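Long-range contacts in interferon-inducible protein AIM2 (Mus musculus, PDB 4JBM), which senses double-stranded DNA in the cytosol through its HIN domain, the part present here, and triggers inflammasome activation leading to pyroptosis: residues P3-V8 / T56-N61; A45-K50 / S75-V80; G109-G114 / L160-V165. All blocks are in the same frame, centred on the assembly; numbering follows the deposited sequence.

Contact 1: P3-V8 / T56-N61; sequences PLVVTV and TIKISN
T56 and T7 open the ladder as a non-hydrogen-bonded antiparallel pair. T56 CG2 sits 4.0 Å from T7 OG1, while the CA-H of T56 leans on the carbonyl of V6.

I57 follows, in a hydrogen-bonded pair with V6. I57 N to V6 O and V6 N to I57 O are both 2.9 Å, each N-H...O angle is 169°, and each donor lies almost in line with the C=O it meets. On the inner face, I57 CG1 stands between its own backbone N and carbonyl carbon (chi1 58°). This sets CG1 3.5 Å from V6 CG2 and sends CD1 on to V8 CG2 at 3.7 Å; V31 of the adjacent strand 25-32 and F38 of strand 37-42 also touch V6.

K58 turns to the other, more open face. Its extended chain brings CE to 3.6 Å from P3 CB, and the bend at chi4 (62°) turns NZ to 3.5 Å from V5 CG2. CG and CE of the lysine, together with NZ, thus pack against P3 and V5.

I59 returns to the I57 side and pairs with L4. I59 N to L4 O and L4 N to I59 O measure 3.0 Å each, though here the donors are tilted out of the carbonyl planes. Its CD1 reaches V6 CG2.

S60 finishes with CB against the ring of P3, and its OG makes a weak hydrogen bond to V76 O. Strand 4-16, paired with 56-60 in this way, is part of the beta-barrel of the first of the two OB folds in the HIN domain.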
loop_
_atom_site.group_PDB
_atom_site.type_symbol
_atom_site.label_atom_id
_atom_site.label_comp_id
_atom_site.label_asym_id
_atom_site.label_seq_id
_atom_site.Cartn_x
_atom_site.Cartn_y
_atom_site.Cartn_z
ATOM N N PRO A 3 -20.693 8.802 -8.615
ATOM C CA PRO A 3 -20.571 7.573 -7.825
ATOM C C PRO A 3 -19.993 6.403 -8.611
ATOM O O PRO A 3 -20.236 6.260 -9.808
ATOM C CB PRO A 3 -22.017 7.273 -7.436
ATOM C CG PRO A 3 -22.670 8.609 -7.378
ATOM C CD PRO A 3 -22.026 9.419 -8.470
ATOM N N LEU A 4 -19.210 5.587 -7.919
ATOM C CA LEU A 4 -18.494 4.482 -8.535
ATOM C C LEU A 4 -18.778 3.197 -7.768
ATOM O O LEU A 4 -18.571 3.131 -6.555
ATOM C CB LEU A 4 -16.988 4.777 -8.575
ATOM C CG LEU A 4 -16.105 3.922 -9.490
ATOM C CD1 LEU A 4 -16.582 4.010 -10.928
ATOM C CD2 LEU A 4 -14.654 4.361 -9.403
ATOM N N VAL A 5 -19.255 2.181 -8.475
ATOM C CA VAL A 5 -19.461 0.870 -7.881
ATOM C C VAL A 5 -18.171 0.076 -7.993
ATOM O O VAL A 5 -17.622 -0.070 -9.082
ATOM C CB VAL A 5 -20.576 0.096 -8.590
ATOM C CG1 VAL A 5 -20.748 -1.275 -7.951
ATOM C CG2 VAL A 5 -21.874 0.873 -8.537
ATOM N N VAL A 6 -17.658 -0.380 -6.854
ATOM C CA VAL A 6 -16.434 -1.163 -6.818
ATOM C C VAL A 6 -16.631 -2.422 -5.974
ATOM O O VAL A 6 -17.537 -2.505 -5.142
ATOM C CB VAL A 6 -15.245 -0.354 -6.247
ATOM C CG1 VAL A 6 -14.899 0.816 -7.156
ATOM C CG2 VAL A 6 -15.575 0.144 -4.869
ATOM N N THR A 7 -15.792 -3.412 -6.231
ATOM C CA THR A 7 -15.754 -4.641 -5.461
ATOM C C THR A 7 -14.526 -4.568 -4.556
ATOM O O THR A 7 -13.426 -4.288 -5.031
ATOM C CB THR A 7 -15.626 -5.853 -6.405
ATOM O OG1 THR A 7 -16.708 -5.844 -7.345
ATOM C CG2 THR A 7 -15.632 -7.158 -5.622
ATOM N N VAL A 8 -14.698 -4.819 -3.261
ATOM C CA VAL A 8 -13.556 -4.754 -2.349
ATOM C C VAL A 8 -12.735 -6.040 -2.408
ATOM O O VAL A 8 -13.270 -7.140 -2.276
ATOM C CB VAL A 8 -13.977 -4.451 -0.894
ATOM C CG1 VAL A 8 -12.747 -4.348 0.001
ATOM C CG2 VAL A 8 -14.769 -3.166 -0.836
ATOM N N THR A 56 -19.765 -5.582 -2.471
ATOM C CA THR A 56 -19.849 -4.551 -3.496
ATOM C C THR A 56 -20.338 -3.259 -2.871
ATOM O O THR A 56 -21.351 -3.244 -2.179
ATOM C CB THR A 56 -20.776 -4.954 -4.664
ATOM O OG1 THR A 56 -22.073 -5.296 -4.160
ATOM C CG2 THR A 56 -20.199 -6.138 -5.417
ATOM N N ILE A 57 -19.607 -2.177 -3.113
ATOM C CA ILE A 57 -19.942 -0.896 -2.510
ATOM C C ILE A 57 -20.011 0.219 -3.542
ATOM O O ILE A 57 -19.328 0.176 -4.565
ATOM C CB ILE A 57 -18.928 -0.498 -1.409
ATOM C CG1 ILE A 57 -17.517 -0.436 -1.985
ATOM C CG2 ILE A 57 -18.978 -1.473 -0.243
ATOM C CD1 ILE A 57 -16.472 0.105 -1.011
ATOM N N LYS A 58 -20.840 1.220 -3.251
ATOM C CA LYS A 58 -20.967 2.403 -4.087
ATOM C C LYS A 58 -20.395 3.593 -3.314
ATOM O O LYS A 58 -20.772 3.857 -2.162
ATOM C CB LYS A 58 -22.434 2.642 -4.456
ATOM C CG LYS A 58 -22.650 3.634 -5.599
ATOM C CD LYS A 58 -24.113 3.673 -6.049
ATOM C CE LYS A 58 -24.285 4.534 -7.290
ATOM N NZ LYS A 58 -23.509 3.979 -8.433
ATOM N N ILE A 59 -19.468 4.299 -3.949
ATOM C CA ILE A 59 -18.739 5.367 -3.285
ATOM C C ILE A 59 -18.977 6.678 -4.017
ATOM O O ILE A 59 -18.749 6.777 -5.220
ATOM C CB ILE A 59 -17.220 5.063 -3.237
ATOM C CG1 ILE A 59 -16.976 3.629 -2.751
ATOM C CG2 ILE A 59 -16.489 6.093 -2.372
ATOM C CD1 ILE A 59 -15.512 3.230 -2.646
ATOM N N SER A 60 -19.448 7.678 -3.282
ATOM C CA SER A 60 -19.732 8.989 -3.849
ATOM C C SER A 60 -19.059 10.082 -3.024
ATOM O O SER A 60 -18.765 9.877 -1.845
ATOM C CB SER A 60 -21.240 9.218 -3.914
ATOM O OG SER A 60 -21.842 8.888 -2.680
ATOM N N ASN A 61 -18.795 11.221 -3.663
ATOM C CA ASN A 61 -18.155 12.376 -3.023
ATOM C C ASN A 61 -16.759 12.027 -2.507
ATOM O O ASN A 61 -16.486 12.114 -1.309
ATOM C CB ASN A 61 -19.029 12.960 -1.901
ATOM C CG ASN A 61 -18.508 14.297 -1.391
ATOM O OD1 ASN A 61 -18.074 15.144 -2.174
ATOM N ND2 ASN A 61 -18.528 14.481 -0.073
#

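Contact 2: A45-K50 / S75-V80; sequences AQFKDK and SVVVDV
F47 and K50 reach from a 3-10 turn onto V77 of an outer strand in the first OB fold. The turn belongs to the connection between strands 37-42 and 56-60, the place where an OB fold usually carries the helix that plugs one end of its barrel.

Apolar contact comes first. The F47 ring lies flat against V77: CG2 points at the middle of one face, 3.8 Å from the centroid and only 7° off the ring normal, a clear CH-pi contact. V71 of a nearby strand touches both residues and continues this apolar layer. The second branch of the same valine, CG1, turns to the lysine, with K50 CD 3.7 Å away, as the two side chains run past one another in opposite directions. V77 is therefore gripped on one branch by an aromatic face and on the other by a methylene chain.

Two backbone carbonyls of the strand segment are also met. S75 O lies in the plane of the F47 ring at its edge, 3.3 Å from CZ. K50 stays extended until a bend at chi4 (-73°) brings its amine round to the strand, where NZ donates the sole hydrogen bond between the two segments, a weak one of 3.3 Å to V77 O.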
loop_
_atom_site.group_PDB
_atom_site.type_symbol
_atom_site.label_atom_id
_atom_site.label_comp_id
_atom_site.label_asym_id
_atom_site.label_seq_id
_atom_site.Cartn_x
_atom_site.Cartn_y
_atom_site.Cartn_z
ATOM N N ALA A 45 -12.525 5.777 8.641
ATOM C CA ALA A 45 -12.410 4.809 9.728
ATOM C C ALA A 45 -13.715 4.181 10.143
ATOM O O ALA A 45 -13.775 2.997 10.436
ATOM C CB ALA A 45 -11.731 5.426 10.932
ATOM N N GLN A 46 -14.758 4.980 10.212
ATOM C CA GLN A 46 -16.058 4.436 10.541
ATOM C C GLN A 46 -16.417 3.442 9.437
ATOM O O GLN A 46 -17.066 2.433 9.673
ATOM C CB GLN A 46 -17.096 5.543 10.689
ATOM C CG GLN A 46 -17.146 6.520 9.533
ATOM C CD GLN A 46 -18.509 6.566 8.875
ATOM O OE1 GLN A 46 -18.821 7.505 8.152
ATOM N NE2 GLN A 46 -19.327 5.546 9.119
ATOM N N PHE A 47 -15.915 3.733 8.243
ATOM C CA PHE A 47 -16.257 3.084 6.994
ATOM C C PHE A 47 -15.780 1.634 6.900
ATOM O O PHE A 47 -16.044 0.966 5.927
ATOM C CB PHE A 47 -15.679 3.886 5.838
ATOM C CG PHE A 47 -16.534 5.042 5.403
ATOM C CD1 PHE A 47 -17.889 5.035 5.612
ATOM C CD2 PHE A 47 -15.973 6.127 4.771
ATOM C CE1 PHE A 47 -18.665 6.093 5.209
ATOM C CE2 PHE A 47 -16.744 7.184 4.363
ATOM C CZ PHE A 47 -18.092 7.169 4.583
ATOM N N LYS A 48 -15.023 1.169 7.877
ATOM C CA LYS A 48 -14.401 -0.143 7.804
ATOM C C LYS A 48 -15.395 -1.270 7.671
ATOM O O LYS A 48 -15.130 -2.248 7.005
ATOM C CB LYS A 48 -13.516 -0.400 9.022
ATOM C CG LYS A 48 -12.844 -1.759 9.013
ATOM C CD LYS A 48 -11.766 -1.820 7.952
ATOM C CE LYS A 48 -11.316 -3.239 7.690
ATOM N NZ LYS A 48 -12.436 -4.208 7.591
ATOM N N ASP A 49 -16.519 -1.149 8.344
ATOM C CA ASP A 49 -17.548 -2.191 8.346
ATOM C C ASP A 49 -18.145 -2.458 6.960
ATOM O O ASP A 49 -18.843 -3.454 6.750
ATOM C CB ASP A 49 -18.669 -1.837 9.336
ATOM C CG ASP A 49 -19.327 -0.492 9.034
ATOM O OD1 ASP A 49 -18.628 0.418 8.538
ATOM O OD2 ASP A 49 -20.544 -0.347 9.287
ATOM N N LYS A 50 -17.862 -1.561 6.020
ATOM C CA LYS A 50 -18.399 -1.654 4.671
ATOM C C LYS A 50 -17.330 -2.171 3.713
ATOM O O LYS A 50 -17.629 -2.598 2.599
ATOM C CB LYS A 50 -18.907 -0.279 4.227
ATOM C CG LYS A 50 -20.006 0.285 5.132
ATOM C CD LYS A 50 -20.340 1.734 4.795
ATOM C CE LYS A 50 -21.581 2.195 5.532
ATOM N NZ LYS A 50 -22.807 1.590 4.958
ATOM N N SER A 75 -17.553 11.708 2.355
ATOM C CA SER A 75 -17.907 10.745 1.316
ATOM C C SER A 75 -19.073 9.886 1.762
ATOM O O SER A 75 -19.368 9.785 2.954
ATOM C CB SER A 75 -16.722 9.825 0.972
ATOM O OG SER A 75 -15.648 10.528 0.374
ATOM N N VAL A 76 -19.725 9.255 0.799
ATOM C CA VAL A 76 -20.810 8.339 1.094
ATOM C C VAL A 76 -20.413 6.960 0.586
ATOM O O VAL A 76 -20.050 6.794 -0.581
ATOM C CB VAL A 76 -22.145 8.783 0.445
ATOM C CG1 VAL A 76 -23.279 7.882 0.895
ATOM C CG2 VAL A 76 -22.457 10.236 0.788
ATOM N N VAL A 77 -20.434 5.978 1.479
ATOM C CA VAL A 77 -20.156 4.598 1.104
ATOM C C VAL A 77 -21.385 3.766 1.425
ATOM O O VAL A 77 -21.740 3.610 2.593
ATOM C CB VAL A 77 -18.927 4.029 1.839
ATOM C CG1 VAL A 77 -18.761 2.541 1.543
ATOM C CG2 VAL A 77 -17.682 4.799 1.452
ATOM N N VAL A 78 -22.041 3.233 0.402
ATOM C CA VAL A 78 -23.264 2.493 0.661
ATOM C C VAL A 78 -23.062 1.080 0.137
ATOM O O VAL A 78 -22.629 0.898 -1.002
ATOM C CB VAL A 78 -24.475 3.130 -0.036
ATOM C CG1 VAL A 78 -25.685 3.066 0.887
ATOM C CG2 VAL A 78 -24.192 4.585 -0.356
ATOM N N ASP A 79 -23.347 0.079 0.965
ATOM C CA ASP A 79 -23.283 -1.301 0.499
ATOM C C ASP A 79 -24.424 -1.534 -0.484
ATOM O O ASP A 79 -25.569 -1.166 -0.217
ATOM C CB ASP A 79 -23.368 -2.278 1.674
ATOM C CG ASP A 79 -23.267 -3.734 1.241
ATOM O OD1 ASP A 79 -22.382 -4.070 0.422
ATOM O OD2 ASP A 79 -24.081 -4.546 1.728
ATOM N N VAL A 80 -24.108 -2.117 -1.633
ATOM C CA VAL A 80 -25.120 -2.345 -2.659
ATOM C C VAL A 80 -24.984 -3.726 -3.272
ATOM O O VAL A 80 -23.905 -4.315 -3.261
ATOM C CB VAL A 80 -25.029 -1.300 -3.796
ATOM C CG1 VAL A 80 -25.340 0.085 -3.273
ATOM C CG2 VAL A 80 -23.646 -1.336 -4.449
#

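Contact 3: G109-G114 / L160-V165; sequences GTIVNG and LTFFEV
I111 lies over one face of the F162 ring. Its CD1 is 3.6 Å from the ring centroid, 17° off the normal, and its CG2 presses near the rim, 3.3 Å from F162 CD1. The phenylalanine CB starts away from strand 111-123, but an off-staggered chi1 of -146° swings the ring back against the isoleucine. H28 and F68 meet the same ring, F68 edge-to-face, and F39 touches I111.

N113 holds the backbone at this corner. Its OD1 takes the N-H of F162 at 2.8 Å, from a donor well above the amide plane, while T161 CG2 lies 3.2 Å from the same oxygen. The left-handed backbone of F162 lets it and F163 together stand opposite the single residue V112, which makes a G1 beta bulge. F163 N and O bond to the backbone of V112, and beyond the bulge G114 and L160 exchange two further bonds.

On the V112 side, V112 CG2 meets V165 CG2 at 4.0 Å, crossing it at an angle, with L174 against both. T110 OG1 also sits tightly against V165 CB, 3.0 Å away, and has its hydrogen bond with P107 O.

H28, F39 and F68 come from the first OB fold, so the bulged strand pair both shapes the barrel of the second and gives I111 and F162 to the interface between the tandem OB folds of the HIN domain.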
loop_
_atom_site.group_PDB
_atom_site.type_symbol
_atom_site.label_atom_id
_atom_site.label_comp_id
_atom_site.label_asym_id
_atom_site.label_seq_id
_atom_site.Cartn_x
_atom_site.Cartn_y
_atom_site.Cartn_z
ATOM N N GLY A 109 4.534 9.935 -5.842
ATOM C CA GLY A 109 3.188 9.846 -5.317
ATOM C C GLY A 109 2.458 8.558 -5.689
ATOM O O GLY A 109 1.433 8.262 -5.079
ATOM N N THR A 110 2.949 7.805 -6.682
ATOM C CA THR A 110 2.318 6.509 -7.013
ATOM C C THR A 110 2.330 5.615 -5.793
ATOM O O THR A 110 3.374 5.399 -5.173
ATOM C CB THR A 110 3.042 5.698 -8.117
ATOM O OG1 THR A 110 4.444 5.667 -7.853
ATOM C CG2 THR A 110 2.770 6.256 -9.493
ATOM N N ILE A 111 1.163 5.091 -5.460
ATOM C CA ILE A 111 1.065 4.244 -4.287
ATOM C C ILE A 111 1.649 2.864 -4.588
ATOM O O ILE A 111 1.413 2.288 -5.650
ATOM C CB ILE A 111 -0.374 4.166 -3.775
ATOM C CG1 ILE A 111 -0.831 5.576 -3.388
ATOM C CG2 ILE A 111 -0.483 3.204 -2.614
ATOM C CD1 ILE A 111 0.202 6.339 -2.543
ATOM N N VAL A 112 2.449 2.372 -3.649
ATOM C CA VAL A 112 3.075 1.074 -3.768
ATOM C C VAL A 112 2.812 0.283 -2.496
ATOM O O VAL A 112 3.050 0.777 -1.388
ATOM C CB VAL A 112 4.593 1.202 -3.996
ATOM C CG1 VAL A 112 5.265 -0.175 -3.961
ATOM C CG2 VAL A 112 4.857 1.878 -5.324
ATOM N N ASN A 113 2.268 -0.920 -2.668
ATOM C CA ASN A 113 2.178 -1.904 -1.599
ATOM C C ASN A 113 2.910 -3.147 -2.102
ATOM O O ASN A 113 3.059 -3.318 -3.312
ATOM C CB ASN A 113 0.724 -2.265 -1.295
ATOM C CG ASN A 113 -0.152 -1.050 -1.056
ATOM O OD1 ASN A 113 -0.389 -0.653 0.080
ATOM N ND2 ASN A 113 -0.668 -0.476 -2.134
ATOM N N GLY A 114 3.350 -4.018 -1.198
ATOM C CA GLY A 114 4.015 -5.233 -1.624
ATOM C C GLY A 114 4.998 -5.813 -0.630
ATOM O O GLY A 114 5.206 -5.273 0.461
ATOM N N LEU A 160 5.466 -3.474 2.671
ATOM C CA LEU A 160 5.159 -2.058 2.525
ATOM C C LEU A 160 3.677 -1.870 2.223
ATOM O O LEU A 160 3.117 -2.569 1.374
ATOM C CB LEU A 160 5.973 -1.463 1.367
ATOM C CG LEU A 160 7.423 -1.006 1.566
ATOM C CD1 LEU A 160 8.209 -1.990 2.388
ATOM C CD2 LEU A 160 8.095 -0.796 0.222
ATOM N N THR A 161 3.043 -0.938 2.924
ATOM C CA THR A 161 1.670 -0.542 2.613
ATOM C C THR A 161 1.590 0.981 2.441
ATOM O O THR A 161 1.970 1.728 3.349
ATOM C CB THR A 161 0.683 -1.005 3.702
ATOM O OG1 THR A 161 0.951 -2.369 4.056
ATOM C CG2 THR A 161 -0.752 -0.875 3.219
ATOM N N PHE A 162 1.146 1.427 1.265
ATOM C CA PHE A 162 1.043 2.851 0.945
ATOM C C PHE A 162 2.377 3.593 1.014
ATOM O O PHE A 162 2.475 4.660 1.611
ATOM C CB PHE A 162 0.007 3.550 1.835
ATOM C CG PHE A 162 -0.751 4.664 1.150
ATOM C CD1 PHE A 162 -1.735 4.391 0.214
ATOM C CD2 PHE A 162 -0.483 5.994 1.472
ATOM C CE1 PHE A 162 -2.439 5.417 -0.400
ATOM C CE2 PHE A 162 -1.177 7.031 0.864
ATOM C CZ PHE A 162 -2.159 6.741 -0.074
ATOM N N PHE A 163 3.413 3.040 0.409
ATOM C CA PHE A 163 4.622 3.816 0.251
ATOM C C PHE A 163 4.455 4.528 -1.074
ATOM O O PHE A 163 3.539 4.196 -1.832
ATOM C CB PHE A 163 5.859 2.914 0.254
ATOM C CG PHE A 163 6.395 2.640 1.629
ATOM C CD1 PHE A 163 5.577 2.101 2.619
ATOM C CD2 PHE A 163 7.700 2.972 1.952
ATOM C CE1 PHE A 163 6.070 1.863 3.896
ATOM C CE2 PHE A 163 8.199 2.736 3.225
ATOM C CZ PHE A 163 7.378 2.187 4.201
ATOM N N GLU A 164 5.333 5.481 -1.379
ATOM C CA GLU A 164 5.188 6.190 -2.643
ATOM C C GLU A 164 6.480 6.097 -3.426
ATOM O O GLU A 164 7.546 6.044 -2.839
ATOM C CB GLU A 164 4.790 7.658 -2.407
ATOM C CG GLU A 164 3.520 7.846 -1.581
ATOM C CD GLU A 164 3.797 8.071 -0.104
ATOM O OE1 GLU A 164 4.968 8.325 0.250
ATOM O OE2 GLU A 164 2.841 7.998 0.699
ATOM N N VAL A 165 6.393 6.053 -4.750
ATOM C CA VAL A 165 7.598 6.211 -5.550
ATOM C C VAL A 165 8.049 7.652 -5.344
ATOM O O VAL A 165 7.228 8.566 -5.279
ATOM C CB VAL A 165 7.353 5.908 -7.045
ATOM C CG1 VAL A 165 8.458 6.466 -7.925
ATOM C CG2 VAL A 165 7.189 4.413 -7.263
#

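Overall arrangement
From the N terminus, P3-V8 starts the first strand, and contact 1 closes when T56-N61 comes back beside it. A45-K50 lies within that loop but finds its partner only beyond it, at S75-V80, so contacts 1 and 2 cross rather than nest. They also touch: strands 56-60 and 76-79 are neighbours in one sheet, joined for instance by a probable hydrogen bond from V76 N to S60 O. Together they join the first strand, strand 56-60, the edge strand 76-79 and the 3-10 turn before 56-60 within the first OB fold. After the linker with its two short helices, contact 3 follows in series, closing the 115-159 loop in the second OB fold.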